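Local coordinates for probable TonB-dependent siderophore receptor PiuA (Acinetobacter baumannii, PDB 5FP1), which probably binds iron-chelating siderophores at the outer membrane as the first step of iron uptake, and may bind ferric enterobactin with micromolar affinity, at residues Q225-P230 against F264-N269; I284-T289 against L334-K339; L536-A541 against F570-N575. All coordinates share one frame; numbering follows the deposited sequence.

Interaction 1: residues Q225-P230 against F264-N269; sequences QTDDKP and FQKQEN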
loop_
_atom_site.group_PDB
_atom_site.type_symbol
_atom_site.label_atom_id
_atom_site.label_comp_id
_atom_site.label_asym_id
_atom_site.label_seq_id
_atom_site.Cartn_x
_atom_site.Cartn_y
_atom_site.Cartn_z
ATOM N N GLN A 225 7.665 -5.137 -15.211
ATOM C CA GLN A 225 8.462 -6.319 -14.920
ATOM C C GLN A 225 9.734 -5.912 -14.222
ATOM O O GLN A 225 10.398 -4.938 -14.630
ATOM C CB GLN A 225 8.772 -7.113 -16.210
ATOM C CG GLN A 225 9.390 -8.477 -15.908
ATOM C CD GLN A 225 9.374 -9.459 -17.079
ATOM O OE1 GLN A 225 8.681 -9.281 -18.107
ATOM N NE2 GLN A 225 10.134 -10.538 -16.911
ATOM N N THR A 226 10.057 -6.622 -13.135
ATOM C CA THR A 226 11.207 -6.274 -12.299
ATOM C C THR A 226 12.205 -7.411 -12.219
ATOM O O THR A 226 11.863 -8.585 -12.418
ATOM C CB THR A 226 10.804 -5.961 -10.833
ATOM O OG1 THR A 226 10.502 -7.200 -10.169
ATOM C CG2 THR A 226 9.607 -5.061 -10.764
ATOM N N ASP A 227 13.442 -7.061 -11.862
ATOM C CA ASP A 227 14.534 -8.028 -11.732
ATOM C C ASP A 227 15.469 -7.466 -10.669
ATOM O O ASP A 227 16.331 -6.626 -10.967
ATOM C CB ASP A 227 15.256 -8.168 -13.091
ATOM C CG ASP A 227 16.352 -9.245 -13.094
ATOM O OD1 ASP A 227 16.425 -10.086 -12.186
ATOM O OD2 ASP A 227 17.148 -9.256 -14.045
ATOM N N ASP A 228 15.272 -7.883 -9.423
ATOM C CA ASP A 228 15.891 -7.237 -8.300
ATOM C C ASP A 228 16.808 -8.181 -7.524
ATOM O O ASP A 228 16.640 -9.411 -7.577
ATOM C CB ASP A 228 14.839 -6.778 -7.287
ATOM C CG ASP A 228 13.839 -5.785 -7.839
ATOM O OD1 ASP A 228 14.088 -5.103 -8.871
ATOM O OD2 ASP A 228 12.799 -5.649 -7.150
ATOM N N LYS A 229 17.714 -7.588 -6.760
ATOM C CA LYS A 229 18.379 -8.284 -5.662
ATOM C C LYS A 229 17.687 -7.713 -4.397
ATOM O O LYS A 229 17.851 -6.559 -4.092
ATOM C CB LYS A 229 19.886 -8.008 -5.647
ATOM C CG LYS A 229 20.665 -8.595 -6.825
ATOM C CD LYS A 229 20.462 -10.108 -6.838
ATOM C CE LYS A 229 21.313 -10.869 -7.858
ATOM N NZ LYS A 229 21.040 -12.330 -7.685
ATOM N N PRO A 230 16.874 -8.525 -3.704
ATOM C CA PRO A 230 15.950 -7.966 -2.709
ATOM C C PRO A 230 16.621 -7.593 -1.396
ATOM O O PRO A 230 17.636 -8.175 -0.998
ATOM C CB PRO A 230 14.945 -9.115 -2.485
ATOM C CG PRO A 230 15.739 -10.351 -2.757
ATOM C CD PRO A 230 16.662 -9.974 -3.897
ATOM N N PHE A 264 16.954 -13.260 -4.926
ATOM C CA PHE A 264 16.478 -12.583 -6.137
ATOM C C PHE A 264 15.006 -12.261 -5.948
ATOM O O PHE A 264 14.337 -12.835 -5.091
ATOM C CB PHE A 264 16.660 -13.458 -7.398
ATOM C CG PHE A 264 15.900 -14.766 -7.332
ATOM C CD1 PHE A 264 14.584 -14.853 -7.781
ATOM C CD2 PHE A 264 16.485 -15.888 -6.791
ATOM C CE1 PHE A 264 13.871 -16.041 -7.662
ATOM C CE2 PHE A 264 15.792 -17.080 -6.711
ATOM C CZ PHE A 264 14.484 -17.147 -7.125
ATOM N N GLN A 265 14.494 -11.366 -6.772
ATOM C CA GLN A 265 13.055 -11.192 -6.853
ATOM C C GLN A 265 12.688 -10.707 -8.219
ATOM O O GLN A 265 13.246 -9.731 -8.718
ATOM C CB GLN A 265 12.549 -10.206 -5.787
ATOM C CG GLN A 265 11.035 -9.953 -5.818
ATOM C CD GLN A 265 10.486 -9.560 -4.446
ATOM O OE1 GLN A 265 11.176 -8.906 -3.655
ATOM N NE2 GLN A 265 9.245 -9.996 -4.142
ATOM N N LYS A 266 11.725 -11.389 -8.803
ATOM C CA LYS A 266 11.210 -11.043 -10.108
ATOM C C LYS A 266 9.688 -10.960 -10.054
ATOM O O LYS A 266 9.000 -11.923 -9.702
ATOM C CB LYS A 266 11.619 -12.122 -11.115
ATOM C CG LYS A 266 13.126 -12.204 -11.341
ATOM C CD LYS A 266 13.530 -13.539 -11.965
ATOM C CE LYS A 266 15.019 -13.548 -12.276
ATOM N NZ LYS A 266 15.422 -14.781 -13.011
ATOM N N GLN A 267 9.170 -9.778 -10.342
ATOM C CA GLN A 267 7.744 -9.574 -10.397
ATOM C C GLN A 267 7.365 -9.279 -11.832
ATOM O O GLN A 267 8.100 -8.601 -12.567
ATOM C CB GLN A 267 7.346 -8.412 -9.476
ATOM C CG GLN A 267 7.763 -8.629 -8.025
ATOM C CD GLN A 267 7.156 -7.642 -7.056
ATOM O OE1 GLN A 267 6.859 -6.500 -7.400
ATOM N NE2 GLN A 267 6.970 -8.078 -5.829
ATOM N N GLU A 268 6.170 -9.697 -12.195
ATOM C CA GLU A 268 5.640 -9.403 -13.517
ATOM C C GLU A 268 4.140 -9.215 -13.437
ATOM O O GLU A 268 3.427 -10.091 -12.974
ATOM C CB GLU A 268 5.968 -10.538 -14.495
ATOM C CG GLU A 268 5.519 -10.229 -15.915
ATOM C CD GLU A 268 5.831 -11.360 -16.902
ATOM O OE1 GLU A 268 6.694 -12.220 -16.617
ATOM O OE2 GLU A 268 5.210 -11.389 -17.974
ATOM N N ASN A 269 3.683 -8.046 -13.865
ATOM C CA ASN A 269 2.294 -7.676 -13.766
ATOM C C ASN A 269 1.754 -7.159 -15.091
ATOM O O ASN A 269 2.388 -6.313 -15.717
ATOM C CB ASN A 269 2.107 -6.647 -12.678
ATOM C CG ASN A 269 2.158 -7.280 -11.292
ATOM O OD1 ASN A 269 1.167 -7.820 -10.794
ATOM N ND2 ASN A 269 3.341 -7.301 -10.722
HETATM O O HOH W 1 12.835 -6.703 -4.293
#
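Thr226 turns OG1 between its backbone N and carbonyl carbon (chi1 75°), and this sets the hydroxyl against Gln267 of the neighbouring strand 264-279. The two segments pair antiparallel within the TonB-dependent receptor beta-barrel. Thr226 N donates to Gln267 O at 2.8 Å. The return bond from Gln267 N goes to the Thr226 hydroxyl, with N to OG1 at 2.9 Å, so a side chain stands in for a backbone carbonyl. Farther on, Asp228 and Gln265 bond to each other through both backbone N-H groups, and Asp228 N lies 2.8 Å from Gln265 O. Pro230 then packs its CD on Phe264 CA at 3.4 Å.

Gln225 and Glu268 point the same way, and both place CG anti to the backbone N. The amide and carboxylate lie stacked, their planes 6° apart. Each polar end is bonded elsewhere, Gln225 to Tyr223 and Glu268 to His270. The Gln265 and Gln267 amides bond to Asn81 and Asn108, within the range of the plug domain. A water lies between the two segments, 2.8 Å from Gln265 OE1 and 3.0 Å from Asp228 OD2.

Interaction 2: residues I284-T289 against L334-K339; sequences ITITNT and LALTGK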
loop_
_atom_site.group_PDB
_atom_site.type_symbol
_atom_site.label_atom_id
_atom_site.label_comp_id
_atom_site.label_asym_id
_atom_site.label_seq_id
_atom_site.Cartn_x
_atom_site.Cartn_y
_atom_site.Cartn_z
ATOM N N ILE A 284 -27.342 11.125 -16.005
ATOM C CA ILE A 284 -27.270 9.728 -15.597
ATOM C C ILE A 284 -26.441 8.924 -16.600
ATOM O O ILE A 284 -26.702 8.937 -17.814
ATOM C CB ILE A 284 -28.661 9.126 -15.441
ATOM C CG1 ILE A 284 -29.448 9.942 -14.413
ATOM C CG2 ILE A 284 -28.588 7.659 -15.023
ATOM C CD1 ILE A 284 -30.913 9.609 -14.387
ATOM N N THR A 285 -25.445 8.213 -16.072
ATOM C CA THR A 285 -24.473 7.479 -16.877
ATOM C C THR A 285 -24.456 6.024 -16.394
ATOM O O THR A 285 -24.510 5.763 -15.181
ATOM C CB THR A 285 -23.071 8.138 -16.753
ATOM O OG1 THR A 285 -23.124 9.480 -17.243
ATOM C CG2 THR A 285 -21.987 7.394 -17.531
ATOM N N ILE A 286 -24.418 5.088 -17.343
ATOM C CA ILE A 286 -24.185 3.676 -17.040
ATOM C C ILE A 286 -22.783 3.321 -17.515
ATOM O O ILE A 286 -22.383 3.677 -18.647
ATOM C CB ILE A 286 -25.242 2.748 -17.668
ATOM C CG1 ILE A 286 -25.005 1.296 -17.279
ATOM C CG2 ILE A 286 -25.274 2.876 -19.199
ATOM C CD1 ILE A 286 -25.359 0.945 -15.849
ATOM N N THR A 287 -22.024 2.665 -16.639
ATOM C CA THR A 287 -20.607 2.339 -16.923
ATOM C C THR A 287 -20.385 0.863 -16.642
ATOM O O THR A 287 -20.865 0.355 -15.631
ATOM C CB THR A 287 -19.656 3.182 -16.058
ATOM O OG1 THR A 287 -19.896 4.575 -16.284
ATOM C CG2 THR A 287 -18.200 2.888 -16.391
ATOM N N ASN A 288 -19.695 0.166 -17.548
ATOM C CA ASN A 288 -19.216 -1.177 -17.308
ATOM C C ASN A 288 -17.707 -1.188 -17.444
ATOM O O ASN A 288 -17.151 -0.705 -18.430
ATOM C CB ASN A 288 -19.803 -2.229 -18.265
ATOM C CG ASN A 288 -19.421 -3.652 -17.868
ATOM O OD1 ASN A 288 -18.470 -4.253 -18.410
ATOM N ND2 ASN A 288 -20.082 -4.167 -16.878
ATOM N N THR A 289 -17.045 -1.734 -16.437
ATOM C CA THR A 289 -15.599 -1.853 -16.468
ATOM C C THR A 289 -15.244 -3.334 -16.306
ATOM O O THR A 289 -15.664 -3.998 -15.362
ATOM C CB THR A 289 -14.940 -1.003 -15.377
ATOM O OG1 THR A 289 -15.457 0.332 -15.398
ATOM C CG2 THR A 289 -13.404 -0.960 -15.547
ATOM N N LEU A 334 -20.387 -2.918 -12.822
ATOM C CA LEU A 334 -21.442 -2.216 -13.568
ATOM C C LEU A 334 -22.030 -1.187 -12.611
ATOM O O LEU A 334 -22.442 -1.549 -11.511
ATOM C CB LEU A 334 -22.511 -3.232 -13.985
ATOM C CG LEU A 334 -23.728 -2.748 -14.777
ATOM C CD1 LEU A 334 -23.263 -2.234 -16.126
ATOM C CD2 LEU A 334 -24.688 -3.906 -14.940
ATOM N N ALA A 335 -21.973 0.091 -12.982
ATOM C CA ALA A 335 -22.367 1.173 -12.088
ATOM C C ALA A 335 -23.248 2.157 -12.836
ATOM O O ALA A 335 -22.895 2.619 -13.921
ATOM C CB ALA A 335 -21.160 1.919 -11.563
ATOM N N LEU A 336 -24.364 2.500 -12.216
ATOM C CA LEU A 336 -25.208 3.596 -12.682
ATOM C C LEU A 336 -24.985 4.784 -11.755
ATOM O O LEU A 336 -25.206 4.691 -10.535
ATOM C CB LEU A 336 -26.661 3.144 -12.608
ATOM C CG LEU A 336 -27.704 4.157 -13.093
ATOM C CD1 LEU A 336 -27.637 4.254 -14.599
ATOM C CD2 LEU A 336 -29.088 3.708 -12.660
ATOM N N THR A 337 -24.538 5.897 -12.325
ATOM C CA THR A 337 -24.218 7.066 -11.552
ATOM C C THR A 337 -24.963 8.293 -12.064
ATOM O O THR A 337 -25.390 8.353 -13.221
ATOM C CB THR A 337 -22.718 7.412 -11.639
ATOM O OG1 THR A 337 -22.328 7.498 -13.016
ATOM C CG2 THR A 337 -21.865 6.354 -10.934
ATOM N N GLY A 338 -25.057 9.302 -11.217
ATOM C CA GLY A 338 -25.539 10.589 -11.674
ATOM C C GLY A 338 -26.270 11.339 -10.595
ATOM O O GLY A 338 -25.986 11.182 -9.402
ATOM N N LYS A 339 -27.208 12.176 -11.017
ATOM C CA LYS A 339 -28.005 12.932 -10.065
ATOM C C LYS A 339 -29.455 13.023 -10.487
ATOM O O LYS A 339 -29.779 13.007 -11.680
ATOM C CB LYS A 339 -27.406 14.310 -9.827
ATOM C CG LYS A 339 -26.953 15.055 -11.047
ATOM C CD LYS A 339 -25.858 16.045 -10.671
ATOM C CE LYS A 339 -25.266 16.715 -11.903
ATOM N NZ LYS A 339 -26.153 17.790 -12.429
HETATM O O HOH W 2 -21.473 5.083 -14.145
#
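Ile284 CG2 meets Leu336 CD1 at 3.6 Å, the shortest apolar contact between the two strands. Beside it, Ile286 sends CD1 over to Leu334 CD1 at 3.8 Å and also reaches Leu336 CB. Leu334 CD1 touches Asn288 ND2 as well. CG1 of Ile286 is anti to its backbone N (chi1 -177°), and chi2 of 73° then carries CD1 to the partner strand. Both leucines also have CG anti to the backbone N, and their CD1 atoms meet the isoleucine methyls at a slant.

The other face carries Thr285, Thr287, Ala335 and Thr337. A water sits among them, 2.7 Å from Thr287 OG1 and 2.8 Å from Thr337 OG1. It also donates to Ala335 O at 2.9 Å, and to Thr285 O at a longer distance. Both strands thus hold it.

This is an antiparallel hairpin of the TonB-dependent receptor beta-barrel, formed by strands 284-304 and 315-341. Thr285 pairs with Thr337 and Thr287 with Ala335, each through two backbone hydrogen bonds. Thr285 N to Thr337 O is nearly straight, at 171°. Gly338 faces Ile284, where a beta carbon would clash with Ile284 CA. Its backbone angles would also press one against Thr337 O.

Farther out, Asp279 bonds the Thr285 hydroxyl and Asp332 holds the Asn288 amide. Phe349 and Val351 of strand 346-368 touch Leu336.

Interaction 3: residues L536-A541 against F570-N575; sequences LNLTAA and FELGLN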
loop_
_atom_site.group_PDB
_atom_site.type_symbol
_atom_site.label_atom_id
_atom_site.label_comp_id
_atom_site.label_asym_id
_atom_site.label_seq_id
_atom_site.Cartn_x
_atom_site.Cartn_y
_atom_site.Cartn_z
ATOM N N LEU A 536 -6.635 27.003 -0.400
ATOM C CA LEU A 536 -6.183 26.180 0.712
ATOM C C LEU A 536 -7.341 25.360 1.226
ATOM O O LEU A 536 -8.496 25.822 1.202
ATOM C CB LEU A 536 -5.669 27.023 1.868
ATOM C CG LEU A 536 -4.228 27.484 1.883
ATOM C CD1 LEU A 536 -3.989 28.305 3.140
ATOM C CD2 LEU A 536 -3.264 26.317 1.815
ATOM N N ASN A 537 -7.035 24.135 1.659
ATOM C CA ASN A 537 -8.011 23.288 2.313
ATOM C C ASN A 537 -7.408 22.744 3.602
ATOM O O ASN A 537 -6.270 22.254 3.633
ATOM C CB ASN A 537 -8.493 22.157 1.388
ATOM C CG ASN A 537 -9.454 21.190 2.081
ATOM O OD1 ASN A 537 -9.031 20.171 2.618
ATOM N ND2 ASN A 537 -10.746 21.511 2.081
ATOM N N LEU A 538 -8.183 22.863 4.666
ATOM C CA LEU A 538 -7.830 22.329 5.970
ATOM C C LEU A 538 -8.819 21.223 6.309
ATOM O O LEU A 538 -10.030 21.364 6.060
ATOM C CB LEU A 538 -7.934 23.438 7.003
ATOM C CG LEU A 538 -7.801 23.038 8.462
ATOM C CD1 LEU A 538 -6.370 22.630 8.738
ATOM C CD2 LEU A 538 -8.213 24.190 9.368
ATOM N N THR A 539 -8.328 20.123 6.870
ATOM C CA THR A 539 -9.209 19.056 7.356
ATOM C C THR A 539 -8.793 18.677 8.782
ATOM O O THR A 539 -7.612 18.716 9.151
ATOM C CB THR A 539 -9.163 17.766 6.484
ATOM O OG1 THR A 539 -7.838 17.208 6.528
ATOM C CG2 THR A 539 -9.566 18.028 5.021
ATOM N N ALA A 540 -9.776 18.311 9.585
ATOM C CA ALA A 540 -9.546 17.790 10.921
ATOM C C ALA A 540 -10.570 16.710 11.197
ATOM O O ALA A 540 -11.725 16.827 10.790
ATOM C CB ALA A 540 -9.666 18.898 11.948
ATOM N N ALA A 541 -10.156 15.666 11.912
ATOM C CA ALA A 541 -11.042 14.571 12.253
ATOM C C ALA A 541 -10.613 13.925 13.540
ATOM O O ALA A 541 -9.403 13.811 13.827
ATOM C CB ALA A 541 -11.054 13.548 11.133
ATOM N N PHE A 570 -6.706 11.308 15.989
ATOM C CA PHE A 570 -6.902 12.651 15.477
ATOM C C PHE A 570 -6.037 12.838 14.241
ATOM O O PHE A 570 -4.860 12.434 14.207
ATOM C CB PHE A 570 -6.510 13.663 16.558
ATOM C CG PHE A 570 -6.433 15.070 16.067
ATOM C CD1 PHE A 570 -7.571 15.748 15.699
ATOM C CD2 PHE A 570 -5.228 15.733 16.026
ATOM C CE1 PHE A 570 -7.508 17.068 15.278
ATOM C CE2 PHE A 570 -5.151 17.042 15.579
ATOM C CZ PHE A 570 -6.295 17.709 15.204
ATOM N N GLU A 571 -6.610 13.435 13.206
ATOM C CA GLU A 571 -5.867 13.705 11.989
ATOM C C GLU A 571 -6.125 15.154 11.593
ATOM O O GLU A 571 -7.252 15.649 11.692
ATOM C CB GLU A 571 -6.317 12.776 10.820
ATOM C CG GLU A 571 -5.835 11.335 10.907
ATOM C CD GLU A 571 -6.665 10.312 10.094
ATOM O OE1 GLU A 571 -7.657 10.685 9.400
ATOM O OE2 GLU A 571 -6.345 9.113 10.207
ATOM N N LEU A 572 -5.102 15.794 11.071
ATOM C CA LEU A 572 -5.173 17.161 10.540
ATOM C C LEU A 572 -4.411 17.201 9.211
ATOM O O LEU A 572 -3.349 16.596 9.078
ATOM C CB LEU A 572 -4.536 18.096 11.555
ATOM C CG LEU A 572 -4.652 19.606 11.510
ATOM C CD1 LEU A 572 -6.054 20.057 11.872
ATOM C CD2 LEU A 572 -3.660 20.149 12.535
ATOM N N GLY A 573 -4.962 17.899 8.225
ATOM C CA GLY A 573 -4.362 18.016 6.904
ATOM C C GLY A 573 -4.482 19.445 6.391
ATOM O O GLY A 573 -5.456 20.136 6.693
ATOM N N LEU A 574 -3.483 19.897 5.646
ATOM C CA LEU A 574 -3.496 21.242 5.041
ATOM C C LEU A 574 -2.816 21.176 3.696
ATOM O O LEU A 574 -1.651 20.790 3.619
ATOM C CB LEU A 574 -2.785 22.271 5.945
ATOM C CG LEU A 574 -2.680 23.696 5.372
ATOM C CD1 LEU A 574 -4.042 24.358 5.266
ATOM C CD2 LEU A 574 -1.746 24.560 6.205
ATOM N N ASN A 575 -3.541 21.513 2.629
ATOM C CA ASN A 575 -3.000 21.499 1.283
ATOM C C ASN A 575 -3.387 22.732 0.461
ATOM O O ASN A 575 -4.525 23.198 0.538
ATOM C CB ASN A 575 -3.489 20.268 0.516
ATOM C CG ASN A 575 -2.948 18.958 1.092
ATOM O OD1 ASN A 575 -1.886 18.483 0.678
ATOM N ND2 ASN A 575 -3.645 18.410 2.080
HETATM O O HOH W 3 -6.212 19.230 2.902
HETATM O O HOH W 4 -7.720 15.509 8.432
#
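Asn537, Thr539 and Ala541 each form a hydrogen-bonded pair with Asn575, Gly573 and Glu571 in turn. The six backbone hydrogen bonds make a regular antiparallel ladder between the two strands of a beta hairpin in the receptor barrel. In the pairs between, CA-H groups meet carbonyl oxygens. Leu572 CA lies 3.2 Å from Thr539 O, for example.

The apolar contacts lie on the face of Leu538, Ala540, Leu572 and Leu574. Leu572 CD1 rests on Ala540 CB at 3.8 Å and meets Leu538 CD1 at 4.1 Å. CG of Leu572 is anti to the backbone N (chi1 -167°), and chi2 of 71° brings CD1 across. Leu574 CD1 touches Leu536 CD2 at 4.0 Å, and Ala540 CB lies 4.4 Å from Phe570 CE1. A bound detergent about 7 Å from the Leu572 side chain is consistent with a lipid-facing side.

Ala541 O approaches the Phe570 ring obliquely, 3.3 Å from Phe570 CD1.

Polar groups occupy the other face. One water donates to Asn537 OD1 and accepts from Asn575 ND2, linking the two amides. A second water lies 2.6 Å from Thr539 OG1 and donates weakly to Glu571 O. Gly573 has no side chain here, and a beta carbon would clash with Thr539 OG1.

The other amide atoms bond Asp530 and Ser585. Glu571 turns to the plug, in a salt bridge with Arg88. Strand 518-531 flanks 536-541, strand 582-597 flanks 570-575, and Ser43 of strand 43-47 touches Ala541 and Glu571.

How the interactions relate
From the N terminus, interaction 1 comes first. It closes the loop that runs from strand 215-226 to strand 264-279. Strand 284-304 follows, and interaction 2 joins its start to the later part of strand 315-341, closing that hairpin. Interaction 3 does the same much later, for strands 536-555 and 558-575. The three are in series, so none nests in or crosses another. Strands 264-279 and 284-304 are neighbours, so interactions 1 and 2 lie on adjoining strands but far apart along them, with centres about 38 Å apart. Interaction 3 lies across the chain's centre from interaction 1. Each ties together adjacent strands of the barrel.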